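Local coordinates for D-3-phosphoglycerate dehydrogenase-related protein (Vibrio cholerae, PDB 4S1V) that probably catalyses the NAD-dependent oxidation or reduction of a D-2-hydroxyacid such as 3-phosphoglycerate, at residues 150-155 and 171-176; 205-210 and 233-238; 261-266 and 284-289. All blocks are in the same frame, centred on the assembly; numbering follows the deposited sequence.

Contact 1 (150-155 and 171-176); sequences LGIWGL and MPILVW
The first beta-alpha-beta unit of the Rossmann-type NAD-binding domain brings strands 150-153 and 173-176 side by side, parallel, with helix 157-168 as the crossover between them. Five backbone hydrogen bonds zip the pair together, from Leu150 N to Pro172 O (2.9 Å) at one end to Gly154 N on Trp176 O (2.9 Å) at the other. The last of these holds the start of the turn that carries Gly154, first glycine of a GxGxxG pattern consistent with the dinucleotide-binding loop of this family; its backbone angles, phi 97° and psi 110°, suit a residue without a side chain. At the same end the two tryptophans meet in a T-shaped stack. Trp176 turns the CD1 and NE1 edge of its five-membered ring onto the face of Trp153, with the planes at 66° and Trp176 CD1 3.5 Å from Trp153 CE2. Both side chains leave the strands on this face, and with CG anti to the backbone N in each they run the same way. On the other face the contacts are aliphatic. Leu150 and Ile173 lie side by side, CD2 of the leucine 3.9 Å from CD1 of the isoleucine, while Ile173 CG2 also meets Ile152 CD1 at 3.8 Å. From the loop before strand 173-176, Met171, bent at its thioether, brings CE to 3.7 Å from Leu150 CB. Helix 157-168 packs on the aliphatic face through Ile162 and Ala163; helix 196-202 lies against the tryptophans, helix 179-188 touches Leu155, Val175 and Trp176, and strand 205-208 continues the sheet beyond Gly151.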
ATOM      1  N   LEU C 150       2.503 -31.008   3.741  1.00 21.33           N
ATOM      2  CA  LEU C 150       3.490 -30.410   4.611  1.00 20.65           C
ATOM      3  C   LEU C 150       4.776 -31.206   4.525  1.00 20.94           C
ATOM      4  O   LEU C 150       4.822 -32.370   4.935  1.00 21.67           O
ATOM      5  CB  LEU C 150       2.976 -30.348   6.058  1.00 20.26           C
ATOM      6  CG  LEU C 150       3.941 -29.891   7.161  1.00 19.72           C
ATOM      7  CD1 LEU C 150       4.495 -28.500   6.885  1.00 19.80           C
ATOM      8  CD2 LEU C 150       3.234 -29.923   8.505  1.00 19.10           C
ATOM      9  N   GLY C 151       5.824 -30.569   4.009  1.00 19.99           N
ATOM     10  CA  GLY C 151       7.141 -31.195   3.946  1.00 20.69           C
ATOM     11  C   GLY C 151       8.014 -30.831   5.128  1.00 20.88           C
ATOM     12  O   GLY C 151       8.224 -29.656   5.416  1.00 20.62           O
ATOM     13  N   ILE C 152       8.523 -31.847   5.817  1.00 21.20           N
ATOM     14  CA  ILE C 152       9.365 -31.646   6.983  1.00 21.57           C
ATOM     15  C   ILE C 152      10.732 -32.264   6.723  1.00 22.11           C
ATOM     16  O   ILE C 152      10.832 -33.457   6.408  1.00 22.55           O
ATOM     17  CB  ILE C 152       8.712 -32.236   8.251  1.00 21.52           C
ATOM     18  CG1 ILE C 152       7.328 -31.621   8.446  1.00 21.38           C
ATOM     19  CG2 ILE C 152       9.584 -32.010   9.484  1.00 21.11           C
ATOM     20  CD1 ILE C 152       6.462 -32.375   9.421  1.00 22.49           C
ATOM     21  N   TRP C 153      11.770 -31.429   6.787  1.00 21.46           N
ATOM     22  CA  TRP C 153      13.145 -31.904   6.730  1.00 21.03           C
ATOM     23  C   TRP C 153      13.645 -31.978   8.140  1.00 20.92           C
ATOM     24  O   TRP C 153      13.868 -30.948   8.778  1.00 20.00           O
ATOM     25  CB  TRP C 153      14.020 -30.967   5.900  1.00 21.20           C
ATOM     26  CG  TRP C 153      15.368 -31.536   5.519  1.00 21.14           C
ATOM     27  CD1 TRP C 153      16.127 -32.477   6.216  1.00 22.15           C
ATOM     28  CD2 TRP C 153      16.180 -31.197   4.332  1.00 21.22           C
ATOM     29  NE1 TRP C 153      17.306 -32.742   5.558  1.00 21.85           N
ATOM     30  CE2 TRP C 153      17.395 -32.010   4.420  1.00 21.45           C
ATOM     31  CE3 TRP C 153      16.017 -30.341   3.243  1.00 21.44           C
ATOM     32  CZ2 TRP C 153      18.393 -31.949   3.454  1.00 22.32           C
ATOM     33  CZ3 TRP C 153      17.032 -30.282   2.281  1.00 21.45           C
ATOM     34  CH2 TRP C 153      18.188 -31.075   2.381  1.00 21.84           C
ATOM     35  N   GLY C 154      13.791 -33.204   8.648  1.00 21.03           N
ATOM     36  CA  GLY C 154      14.237 -33.449  10.029  1.00 21.63           C
ATOM     37  C   GLY C 154      13.089 -33.701  10.990  1.00 22.28           C
ATOM     38  O   GLY C 154      12.327 -32.786  11.313  1.00 22.62           O
ATOM     39  N   LEU C 155      12.969 -34.937  11.466  1.00 23.28           N
ATOM     40  CA  LEU C 155      11.847 -35.306  12.333  1.00 24.09           C
ATOM     41  C   LEU C 155      12.261 -35.482  13.793  1.00 25.25           C
ATOM     42  O   LEU C 155      11.931 -36.484  14.429  1.00 26.71           O
ATOM     43  CB  LEU C 155      11.117 -36.554  11.797  1.00 24.01           C
ATOM     44  CG  LEU C 155       9.637 -36.747  12.158  1.00 23.91           C
ATOM     45  CD1 LEU C 155       8.750 -35.700  11.497  1.00 23.35           C
ATOM     46  CD2 LEU C 155       9.172 -38.147  11.790  1.00 24.14           C
ATOM     47  N   MET C 171      -3.257 -32.025   6.777  1.00 22.10           N
ATOM     48  CA  MET C 171      -2.188 -31.985   5.796  1.00 22.54           C
ATOM     49  C   MET C 171      -1.528 -33.360   5.663  1.00 22.25           C
ATOM     50  O   MET C 171      -1.155 -33.960   6.668  1.00 21.26           O
ATOM     51  CB  MET C 171      -1.124 -30.946   6.181  1.00 22.37           C
ATOM     52  CG  MET C 171      -1.656 -29.543   6.449  1.00 22.08           C
ATOM     53  SD  MET C 171      -0.330 -28.367   6.782  1.00 23.75           S
ATOM     54  CE  MET C 171       0.292 -28.034   5.135  1.00 23.24           C
ATOM     55  N   PRO C 172      -1.375 -33.860   4.417  1.00 22.26           N
ATOM     56  CA  PRO C 172      -0.458 -34.997   4.246  1.00 22.29           C
ATOM     57  C   PRO C 172       0.936 -34.626   4.776  1.00 22.16           C
ATOM     58  O   PRO C 172       1.365 -33.476   4.649  1.00 22.06           O
ATOM     59  CB  PRO C 172      -0.403 -35.191   2.725  1.00 22.52           C
ATOM     60  CG  PRO C 172      -1.662 -34.578   2.197  1.00 22.46           C
ATOM     61  CD  PRO C 172      -2.042 -33.474   3.158  1.00 22.13           C
ATOM     62  N   ILE C 173       1.631 -35.584   5.372  1.00 21.36           N
ATOM     63  CA  ILE C 173       2.964 -35.320   5.894  1.00 21.47           C
ATOM     64  C   ILE C 173       3.992 -36.068   5.063  1.00 21.55           C
ATOM     65  O   ILE C 173       3.898 -37.287   4.909  1.00 21.74           O
ATOM     66  CB  ILE C 173       3.082 -35.688   7.395  1.00 21.16           C
ATOM     67  CG1 ILE C 173       1.928 -35.073   8.201  1.00 21.39           C
ATOM     68  CG2 ILE C 173       4.444 -35.280   7.956  1.00 21.75           C
ATOM     69  CD1 ILE C 173       1.906 -33.555   8.242  1.00 22.13           C
ATOM     70  N   LEU C 174       4.940 -35.317   4.500  1.00 21.24           N
ATOM     71  CA  LEU C 174       6.047 -35.879   3.718  1.00 21.13           C
ATOM     72  C   LEU C 174       7.363 -35.521   4.402  1.00 21.15           C
ATOM     73  O   LEU C 174       7.619 -34.348   4.710  1.00 19.64           O
ATOM     74  CB  LEU C 174       6.029 -35.333   2.289  1.00 20.85           C
ATOM     75  CG  LEU C 174       7.065 -35.883   1.303  1.00 21.92           C
ATOM     76  CD1 LEU C 174       6.793 -37.347   0.946  1.00 21.26           C
ATOM     77  CD2 LEU C 174       7.116 -35.033   0.044  1.00 21.90           C
ATOM     78  N   VAL C 175       8.190 -36.533   4.651  1.00 20.97           N
ATOM     79  CA  VAL C 175       9.386 -36.345   5.466  1.00 20.84           C
ATOM     80  C   VAL C 175      10.669 -36.633   4.688  1.00 21.43           C
ATOM     81  O   VAL C 175      10.766 -37.627   3.967  1.00 21.33           O
ATOM     82  CB  VAL C 175       9.318 -37.181   6.761  1.00 20.79           C
ATOM     83  CG1 VAL C 175      10.603 -37.074   7.563  1.00 20.01           C
ATOM     84  CG2 VAL C 175       8.122 -36.758   7.609  1.00 21.01           C
ATOM     85  N   TRP C 176      11.641 -35.740   4.839  1.00 21.89           N
ATOM     86  CA  TRP C 176      12.987 -35.947   4.315  1.00 21.85           C
ATOM     87  C   TRP C 176      14.017 -35.757   5.404  1.00 22.15           C
ATOM     88  O   TRP C 176      13.777 -35.062   6.401  1.00 21.52           O
ATOM     89  CB  TRP C 176      13.253 -35.025   3.119  1.00 22.03           C
ATOM     90  CG  TRP C 176      14.615 -35.247   2.510  1.00 22.86           C
ATOM     91  CD1 TRP C 176      15.666 -34.338   2.420  1.00 23.09           C
ATOM     92  CD2 TRP C 176      15.142 -36.496   1.937  1.00 23.22           C
ATOM     93  NE1 TRP C 176      16.764 -34.913   1.829  1.00 22.84           N
ATOM     94  CE2 TRP C 176      16.519 -36.205   1.517  1.00 23.64           C
ATOM     95  CE3 TRP C 176      14.626 -37.773   1.725  1.00 23.39           C
ATOM     96  CZ2 TRP C 176      17.324 -37.169   0.912  1.00 23.84           C
ATOM     97  CZ3 TRP C 176      15.447 -38.735   1.123  1.00 23.36           C
ATOM     98  CH2 TRP C 176      16.763 -38.438   0.726  1.00 23.97           C
TER

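Contact 2 (205-210 and 233-238); sequences VLSLHL and LFVNTS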
ATOM      1  N   VAL C 205       4.015 -26.823   1.640  1.00 21.27           N
ATOM      2  CA  VAL C 205       4.656 -26.083   2.712  1.00 20.97           C
ATOM      3  C   VAL C 205       5.865 -26.917   3.119  1.00 20.99           C
ATOM      4  O   VAL C 205       5.729 -28.098   3.450  1.00 21.14           O
ATOM      5  CB  VAL C 205       3.705 -25.874   3.908  1.00 20.96           C
ATOM      6  CG1 VAL C 205       4.429 -25.185   5.063  1.00 21.04           C
ATOM      7  CG2 VAL C 205       2.482 -25.068   3.480  1.00 20.79           C
ATOM      8  N   LEU C 206       7.043 -26.307   3.069  1.00 20.50           N
ATOM      9  CA  LEU C 206       8.281 -27.010   3.366  1.00 20.90           C
ATOM     10  C   LEU C 206       9.002 -26.348   4.542  1.00 20.74           C
ATOM     11  O   LEU C 206       9.376 -25.172   4.464  1.00 19.40           O
ATOM     12  CB  LEU C 206       9.169 -27.021   2.122  1.00 20.61           C
ATOM     13  CG  LEU C 206      10.379 -27.953   2.060  1.00 21.18           C
ATOM     14  CD1 LEU C 206      10.738 -28.211   0.597  1.00 21.84           C
ATOM     15  CD2 LEU C 206      11.572 -27.366   2.792  1.00 20.88           C
ATOM     16  N   SER C 207       9.203 -27.112   5.618  1.00 21.15           N
ATOM     17  CA  SER C 207       9.795 -26.581   6.848  1.00 21.80           C
ATOM     18  C   SER C 207      11.087 -27.300   7.233  1.00 22.40           C
ATOM     19  O   SER C 207      11.135 -28.535   7.265  1.00 23.40           O
ATOM     20  CB  SER C 207       8.787 -26.649   7.994  1.00 22.87           C
ATOM     21  OG  SER C 207       9.157 -25.781   9.048  1.00 22.71           O
ATOM     22  N   LEU C 208      12.131 -26.523   7.526  1.00 21.43           N
ATOM     23  CA  LEU C 208      13.423 -27.073   7.931  1.00 20.93           C
ATOM     24  C   LEU C 208      13.537 -27.212   9.440  1.00 21.76           C
ATOM     25  O   LEU C 208      13.313 -26.239  10.182  1.00 20.67           O
ATOM     26  CB  LEU C 208      14.571 -26.190   7.430  1.00 20.44           C
ATOM     27  CG  LEU C 208      14.689 -25.904   5.926  1.00 20.66           C
ATOM     28  CD1 LEU C 208      15.943 -25.084   5.649  1.00 20.62           C
ATOM     29  CD2 LEU C 208      14.711 -27.191   5.110  1.00 21.02           C
ATOM     30  N   HIS C 209      13.899 -28.417   9.891  1.00 21.56           N
ATOM     31  CA  HIS C 209      14.191 -28.651  11.305  1.00 22.89           C
ATOM     32  C   HIS C 209      15.453 -29.450  11.457  1.00 23.92           C
ATOM     33  O   HIS C 209      15.422 -30.636  11.769  1.00 24.30           O
ATOM     34  CB  HIS C 209      12.992 -29.271  12.011  1.00 22.66           C
ATOM     35  CG  HIS C 209      11.735 -28.452  11.858  1.00 23.05           C
ATOM     36  ND1 HIS C 209      11.450 -27.409  12.659  1.00 23.13           N
ATOM     37  CD2 HIS C 209      10.720 -28.503  10.904  1.00 22.66           C
ATOM     38  CE1 HIS C 209      10.300 -26.836  12.257  1.00 22.34           C
ATOM     39  NE2 HIS C 209       9.855 -27.508  11.182  1.00 22.62           N
ATOM     40  N   LEU C 210      16.578 -28.783  11.200  1.00 25.83           N
ATOM     41  CA  LEU C 210      17.907 -29.392  11.269  1.00 27.59           C
ATOM     42  C   LEU C 210      18.814 -28.546  12.125  1.00 28.63           C
ATOM     43  O   LEU C 210      18.660 -27.324  12.177  1.00 28.92           O
ATOM     44  CB  LEU C 210      18.544 -29.470   9.881  1.00 27.41           C
ATOM     45  CG  LEU C 210      17.869 -30.316   8.808  1.00 28.52           C
ATOM     46  CD1 LEU C 210      18.668 -30.221   7.514  1.00 27.45           C
ATOM     47  CD2 LEU C 210      17.745 -31.761   9.277  1.00 28.02           C
ATOM     48  N   LEU C 233       5.199 -22.554   0.015  1.00 21.20           N
ATOM     49  CA  LEU C 233       5.683 -21.774   1.153  1.00 20.86           C
ATOM     50  C   LEU C 233       6.899 -22.427   1.809  1.00 20.56           C
ATOM     51  O   LEU C 233       6.816 -23.544   2.316  1.00 19.67           O
ATOM     52  CB  LEU C 233       4.569 -21.545   2.185  1.00 20.30           C
ATOM     53  CG  LEU C 233       5.023 -21.020   3.562  1.00 20.19           C
ATOM     54  CD1 LEU C 233       5.522 -19.576   3.499  1.00 20.25           C
ATOM     55  CD2 LEU C 233       3.894 -21.167   4.571  1.00 19.30           C
ATOM     56  N   PHE C 234       8.019 -21.711   1.796  1.00 20.08           N
ATOM     57  CA  PHE C 234       9.252 -22.209   2.385  1.00 20.47           C
ATOM     58  C   PHE C 234       9.437 -21.643   3.786  1.00 20.53           C
ATOM     59  O   PHE C 234       9.331 -20.441   3.998  1.00 20.56           O
ATOM     60  CB  PHE C 234      10.441 -21.843   1.503  1.00 20.01           C
ATOM     61  CG  PHE C 234      11.759 -22.293   2.045  1.00 19.95           C
ATOM     62  CD1 PHE C 234      12.206 -23.585   1.825  1.00 19.99           C
ATOM     63  CD2 PHE C 234      12.560 -21.415   2.775  1.00 19.82           C
ATOM     64  CE1 PHE C 234      13.432 -24.006   2.316  1.00 20.43           C
ATOM     65  CE2 PHE C 234      13.783 -21.832   3.279  1.00 20.56           C
ATOM     66  CZ  PHE C 234      14.224 -23.130   3.042  1.00 20.46           C
ATOM     67  N   VAL C 235       9.723 -22.519   4.739  1.00 21.11           N
ATOM     68  CA  VAL C 235       9.803 -22.106   6.140  1.00 21.40           C
ATOM     69  C   VAL C 235      11.152 -22.480   6.742  1.00 22.30           C
ATOM     70  O   VAL C 235      11.562 -23.644   6.697  1.00 22.91           O
ATOM     71  CB  VAL C 235       8.671 -22.726   6.985  1.00 20.83           C
ATOM     72  CG1 VAL C 235       8.644 -22.108   8.378  1.00 20.55           C
ATOM     73  CG2 VAL C 235       7.315 -22.531   6.312  1.00 21.06           C
ATOM     74  N   ASN C 236      11.840 -21.495   7.310  1.00 21.84           N
ATOM     75  CA  ASN C 236      13.070 -21.776   8.041  1.00 21.28           C
ATOM     76  C   ASN C 236      13.055 -21.185   9.446  1.00 20.97           C
ATOM     77  O   ASN C 236      13.228 -19.970   9.614  1.00 20.27           O
ATOM     78  CB  ASN C 236      14.285 -21.276   7.256  1.00 20.84           C
ATOM     79  CG  ASN C 236      15.601 -21.873   7.742  1.00 21.49           C
ATOM     80  OD1 ASN C 236      15.649 -22.677   8.686  1.00 21.40           O
ATOM     81  ND2 ASN C 236      16.689 -21.483   7.083  1.00 21.30           N
ATOM     82  N   THR C 237      12.834 -22.046  10.445  1.00 21.08           N
ATOM     83  CA  THR C 237      12.967 -21.668  11.867  1.00 21.23           C
ATOM     84  C   THR C 237      14.168 -22.375  12.493  1.00 21.96           C
ATOM     85  O   THR C 237      14.252 -22.550  13.717  1.00 21.18           O
ATOM     86  CB  THR C 237      11.704 -22.015  12.687  1.00 21.08           C
ATOM     87  OG1 THR C 237      11.409 -23.408  12.543  1.00 20.20           O
ATOM     88  CG2 THR C 237      10.503 -21.192  12.216  1.00 20.79           C
ATOM     89  N   SER C 238      15.094 -22.797  11.642  1.00 21.83           N
ATOM     90  CA  SER C 238      16.298 -23.461  12.111  1.00 22.20           C
ATOM     91  C   SER C 238      17.538 -22.578  12.102  1.00 22.39           C
ATOM     92  O   SER C 238      17.884 -21.981  13.124  1.00 22.42           O
ATOM     93  CB  SER C 238      16.557 -24.737  11.300  1.00 22.07           C
ATOM     94  OG  SER C 238      15.607 -25.733  11.654  1.00 22.87           O
TER
HETATM   95  O   HOH W   1      11.417 -24.425  10.004  1.00 16.29           O
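With chi1 at -72°, Ser238 OG stands beside its own backbone N and reaches across to the end of strand 205-208. There it donates to Leu208 O at 2.8 Å, from above the carbonyl plane, and accepts from Leu210 N at 3.2 Å, so one hydroxyl joins the two loops where the strands part. Leu208, with CG anti to the carbonyl carbon and CD1 extended beyond it, meets Phe234 CZ through CD1 (3.7 Å) and lies against the amide of Asn236. That amide forms an Asx turn, its OD1 accepting from Ser238 N. Nearby, a water bridges the segments: it donates to Leu208 O (2.6 Å), accepts from Thr237 N (2.8 Å) and is hydrogen-bonded to Ser207 OG. It also sits over one face of the His209 ring, near the rim. Toward the N-terminal ends of the segments the strands run parallel with ordinary sheet bonds, the shortest from Val235 N to Leu206 O at 2.7 Å. Val235 CB packs on Ser207 OG, and Leu206 CD2 meets Phe234 CE1 at 3.9 Å. The pair lies inside the Rossmann sheet between strands 150-153 and 259-262. Helix 104-119 touches Ser207, Val235 and Thr237, and helix 157-168 meets His209.

Contact 3 (261-266 and 284-289); sequences AVDVYE and LCAPHL
The imidazole of His288 receives Val264 CG1 over the centre of one face, a CH-pi contact with the methyl 3.7 Å from the ring centroid and 10° off its normal. Tyr265, by contrast, is met at its edge: Ala286 O lies in the plane of the phenol, and Cys285 CB approaches its hydroxyl. Tyr265 OH donates to Ala286 O across 2.6 Å, arriving from above the carbonyl plane, 53° out of it. The third flat group is the carboxylate of Asp263. With CG anti to the backbone N (chi1 -162°), it reaches across to the backbone of the 286-289 turn, where OD1 takes Leu289 N at 2.8 Å on its syn side; OD2 accepts from Gly290 N, so two backbone N-H groups grip the buried carboxylate through its two oxygens. The backbone of the same residue adds a weak bond, His288 N to Asp263 O. Pro287 is the centre of an inverse gamma turn, which swings the chain out of line after the strand. Before this turn the outermost strand 283-285 pairs in parallel with its inner neighbour 259-262: Val262 N donates to Leu284 O (2.8 Å), and Val262 O accepts from Ala286 N (2.9 Å). Leu128 of the second subunit packs on Tyr265 and Cys285, and Gln134 of that subunit bonds to Pro287 O. The bond from His288 ND1 to Glu268 probably sets the rotation of the imidazole, and this pairing, with Arg239 against the histidine, is consistent with the Arg-Glu-His catalytic site of D-2-hydroxyacid dehydrogenases.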
ATOM      1  N   ALA C 261       8.689 -17.901   5.001  1.00 22.41           N
ATOM      2  CA  ALA C 261       8.596 -17.418   6.362  1.00 21.99           C
ATOM      3  C   ALA C 261       9.891 -17.821   7.065  1.00 21.89           C
ATOM      4  O   ALA C 261      10.280 -18.990   7.022  1.00 22.15           O
ATOM      5  CB  ALA C 261       7.388 -18.026   7.057  1.00 22.07           C
ATOM      6  N   VAL C 262      10.574 -16.851   7.670  1.00 20.89           N
ATOM      7  CA  VAL C 262      11.841 -17.113   8.359  1.00 20.61           C
ATOM      8  C   VAL C 262      11.883 -16.510   9.766  1.00 20.28           C
ATOM      9  O   VAL C 262      11.317 -15.442  10.017  1.00 20.94           O
ATOM     10  CB  VAL C 262      13.076 -16.664   7.536  1.00 20.39           C
ATOM     11  CG1 VAL C 262      13.244 -17.540   6.306  1.00 21.20           C
ATOM     12  CG2 VAL C 262      12.984 -15.193   7.141  1.00 19.67           C
ATOM     13  N   ASP C 263      12.553 -17.210  10.675  1.00 20.85           N
ATOM     14  CA  ASP C 263      12.738 -16.766  12.055  1.00 20.24           C
ATOM     15  C   ASP C 263      14.203 -16.421  12.277  1.00 20.36           C
ATOM     16  O   ASP C 263      14.579 -15.840  13.296  1.00 20.12           O
ATOM     17  CB  ASP C 263      12.319 -17.896  13.014  1.00 20.43           C
ATOM     18  CG  ASP C 263      12.048 -17.406  14.434  1.00 21.31           C
ATOM     19  OD1 ASP C 263      11.457 -16.319  14.588  1.00 21.91           O
ATOM     20  OD2 ASP C 263      12.417 -18.110  15.406  1.00 21.41           O
ATOM     21  N   VAL C 264      15.024 -16.787  11.300  1.00 20.71           N
ATOM     22  CA  VAL C 264      16.469 -16.858  11.457  1.00 20.95           C
ATOM     23  C   VAL C 264      17.188 -16.279  10.234  1.00 21.29           C
ATOM     24  O   VAL C 264      16.647 -16.286   9.125  1.00 20.87           O
ATOM     25  CB  VAL C 264      16.925 -18.314  11.717  1.00 21.30           C
ATOM     26  CG1 VAL C 264      16.464 -18.775  13.091  1.00 20.96           C
ATOM     27  CG2 VAL C 264      16.396 -19.251  10.639  1.00 21.79           C
ATOM     28  N   TYR C 265      18.401 -15.765  10.455  1.00 21.68           N
ATOM     29  CA  TYR C 265      19.134 -14.979   9.455  1.00 22.46           C
ATOM     30  C   TYR C 265      20.637 -15.204   9.589  1.00 23.75           C
ATOM     31  O   TYR C 265      21.119 -15.629  10.645  1.00 22.58           O
ATOM     32  CB  TYR C 265      18.813 -13.478   9.600  1.00 22.38           C
ATOM     33  CG  TYR C 265      17.325 -13.198   9.760  1.00 21.83           C
ATOM     34  CD1 TYR C 265      16.730 -13.233  11.018  1.00 20.80           C
ATOM     35  CD2 TYR C 265      16.513 -12.941   8.648  1.00 21.27           C
ATOM     36  CE1 TYR C 265      15.382 -13.003  11.176  1.00 20.22           C
ATOM     37  CE2 TYR C 265      15.156 -12.701   8.802  1.00 20.90           C
ATOM     38  CZ  TYR C 265      14.605 -12.738  10.070  1.00 20.46           C
ATOM     39  OH  TYR C 265      13.270 -12.512  10.247  1.00 20.71           O
ATOM     40  N   GLU C 266      21.375 -14.921   8.523  1.00 25.81           N
ATOM     41  CA  GLU C 266      22.833 -15.089   8.534  1.00 29.02           C
ATOM     42  C   GLU C 266      23.520 -14.232   9.589  1.00 29.47           C
ATOM     43  O   GLU C 266      24.457 -14.681  10.252  1.00 30.96           O
ATOM     44  CB  GLU C 266      23.427 -14.823   7.153  1.00 32.20           C
ATOM     45  CG  GLU C 266      23.442 -16.058   6.265  1.00 36.70           C
ATOM     46  CD  GLU C 266      24.509 -15.995   5.181  1.00 40.30           C
ATOM     47  OE1 GLU C 266      25.257 -14.995   5.116  1.00 40.87           O
ATOM     48  OE2 GLU C 266      24.597 -16.955   4.386  1.00 44.02           O
ATOM     49  N   LEU C 284       7.662 -13.509   5.130  1.00 20.24           N
ATOM     50  CA  LEU C 284       7.372 -13.155   6.503  1.00 20.79           C
ATOM     51  C   LEU C 284       8.668 -13.287   7.297  1.00 20.48           C
ATOM     52  O   LEU C 284       9.303 -14.343   7.290  1.00 20.07           O
ATOM     53  CB  LEU C 284       6.253 -14.048   7.068  1.00 20.87           C
ATOM     54  CG  LEU C 284       5.697 -13.730   8.465  1.00 21.45           C
ATOM     55  CD1 LEU C 284       4.252 -14.172   8.599  1.00 20.25           C
ATOM     56  CD2 LEU C 284       6.542 -14.340   9.584  1.00 21.55           C
ATOM     57  N   CYS C 285       9.065 -12.199   7.957  1.00 20.55           N
ATOM     58  CA  CYS C 285      10.313 -12.158   8.729  1.00 21.09           C
ATOM     59  C   CYS C 285      10.024 -11.904  10.211  1.00 21.08           C
ATOM     60  O   CYS C 285       9.471 -10.859  10.575  1.00 20.99           O
ATOM     61  CB  CYS C 285      11.241 -11.052   8.207  1.00 21.54           C
ATOM     62  SG  CYS C 285      11.827 -11.245   6.507  1.00 23.19           S
ATOM     63  N   ALA C 286      10.390 -12.866  11.058  1.00 20.89           N
ATOM     64  CA  ALA C 286      10.241 -12.723  12.507  1.00 20.12           C
ATOM     65  C   ALA C 286      11.622 -12.668  13.161  1.00 20.38           C
ATOM     66  O   ALA C 286      12.560 -13.285  12.650  1.00 20.72           O
ATOM     67  CB  ALA C 286       9.418 -13.872  13.074  1.00 20.08           C
ATOM     68  N   PRO C 287      11.751 -11.945  14.297  1.00 19.93           N
ATOM     69  CA  PRO C 287      13.047 -11.725  14.948  1.00 19.80           C
ATOM     70  C   PRO C 287      13.513 -12.835  15.913  1.00 19.74           C
ATOM     71  O   PRO C 287      13.603 -12.622  17.127  1.00 20.29           O
ATOM     72  CB  PRO C 287      12.827 -10.407  15.698  1.00 20.32           C
ATOM     73  CG  PRO C 287      11.380 -10.431  16.058  1.00 19.61           C
ATOM     74  CD  PRO C 287      10.675 -11.168  14.951  1.00 20.24           C
ATOM     75  N   HIS C 288      13.828 -13.996  15.355  1.00 19.86           N
ATOM     76  CA  HIS C 288      14.246 -15.183  16.110  1.00 19.21           C
ATOM     77  C   HIS C 288      13.429 -15.422  17.351  1.00 19.40           C
ATOM     78  O   HIS C 288      13.954 -15.469  18.461  1.00 20.22           O
ATOM     79  CB  HIS C 288      15.749 -15.179  16.389  1.00 18.64           C
ATOM     80  CG  HIS C 288      16.347 -16.569  16.533  1.00 18.46           C
ATOM     81  ND1 HIS C 288      17.636 -16.834  16.270  1.00 18.01           N
ATOM     82  CD2 HIS C 288      15.766 -17.786  16.915  1.00 18.26           C
ATOM     83  CE1 HIS C 288      17.884 -18.142  16.480  1.00 18.21           C
ATOM     84  NE2 HIS C 288      16.739 -18.725  16.876  1.00 18.50           N
ATOM     85  N   LEU C 289      12.126 -15.589  17.156  1.00 19.94           N
ATOM     86  CA  LEU C 289      11.182 -15.747  18.261  1.00 20.11           C
ATOM     87  C   LEU C 289      11.012 -17.173  18.796  1.00 20.57           C
ATOM     88  O   LEU C 289      10.539 -17.346  19.917  1.00 20.65           O
ATOM     89  CB  LEU C 289       9.812 -15.188  17.865  1.00 20.19           C
ATOM     90  CG  LEU C 289       9.732 -13.690  17.555  1.00 20.29           C
ATOM     91  CD1 LEU C 289       8.344 -13.344  17.032  1.00 20.14           C
ATOM     92  CD2 LEU C 289      10.065 -12.869  18.796  1.00 19.82           C
TER

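How the contacts relate
All three contacts are buried pairings of neighbouring parallel strands in one sheet, and they follow one another along the chain. Contacts 1 and 2 abut where strand 150-153 borders strand 205-208, their centres about 10 Å apart; contacts 2 and 3 abut where strand 233-236 borders strand 259-262. Contacts 1 and 3, with centres about 20 Å apart, do not touch. Moving across the sheet, the chemistry at and just past the C-terminal strand ends changes: an aromatic pair and a glycine turn in contact 1, a serine hydroxyl and a water in contact 2, a carboxylate and a phenol in contact 3. Of the three, contact 3 alone meets another subunit.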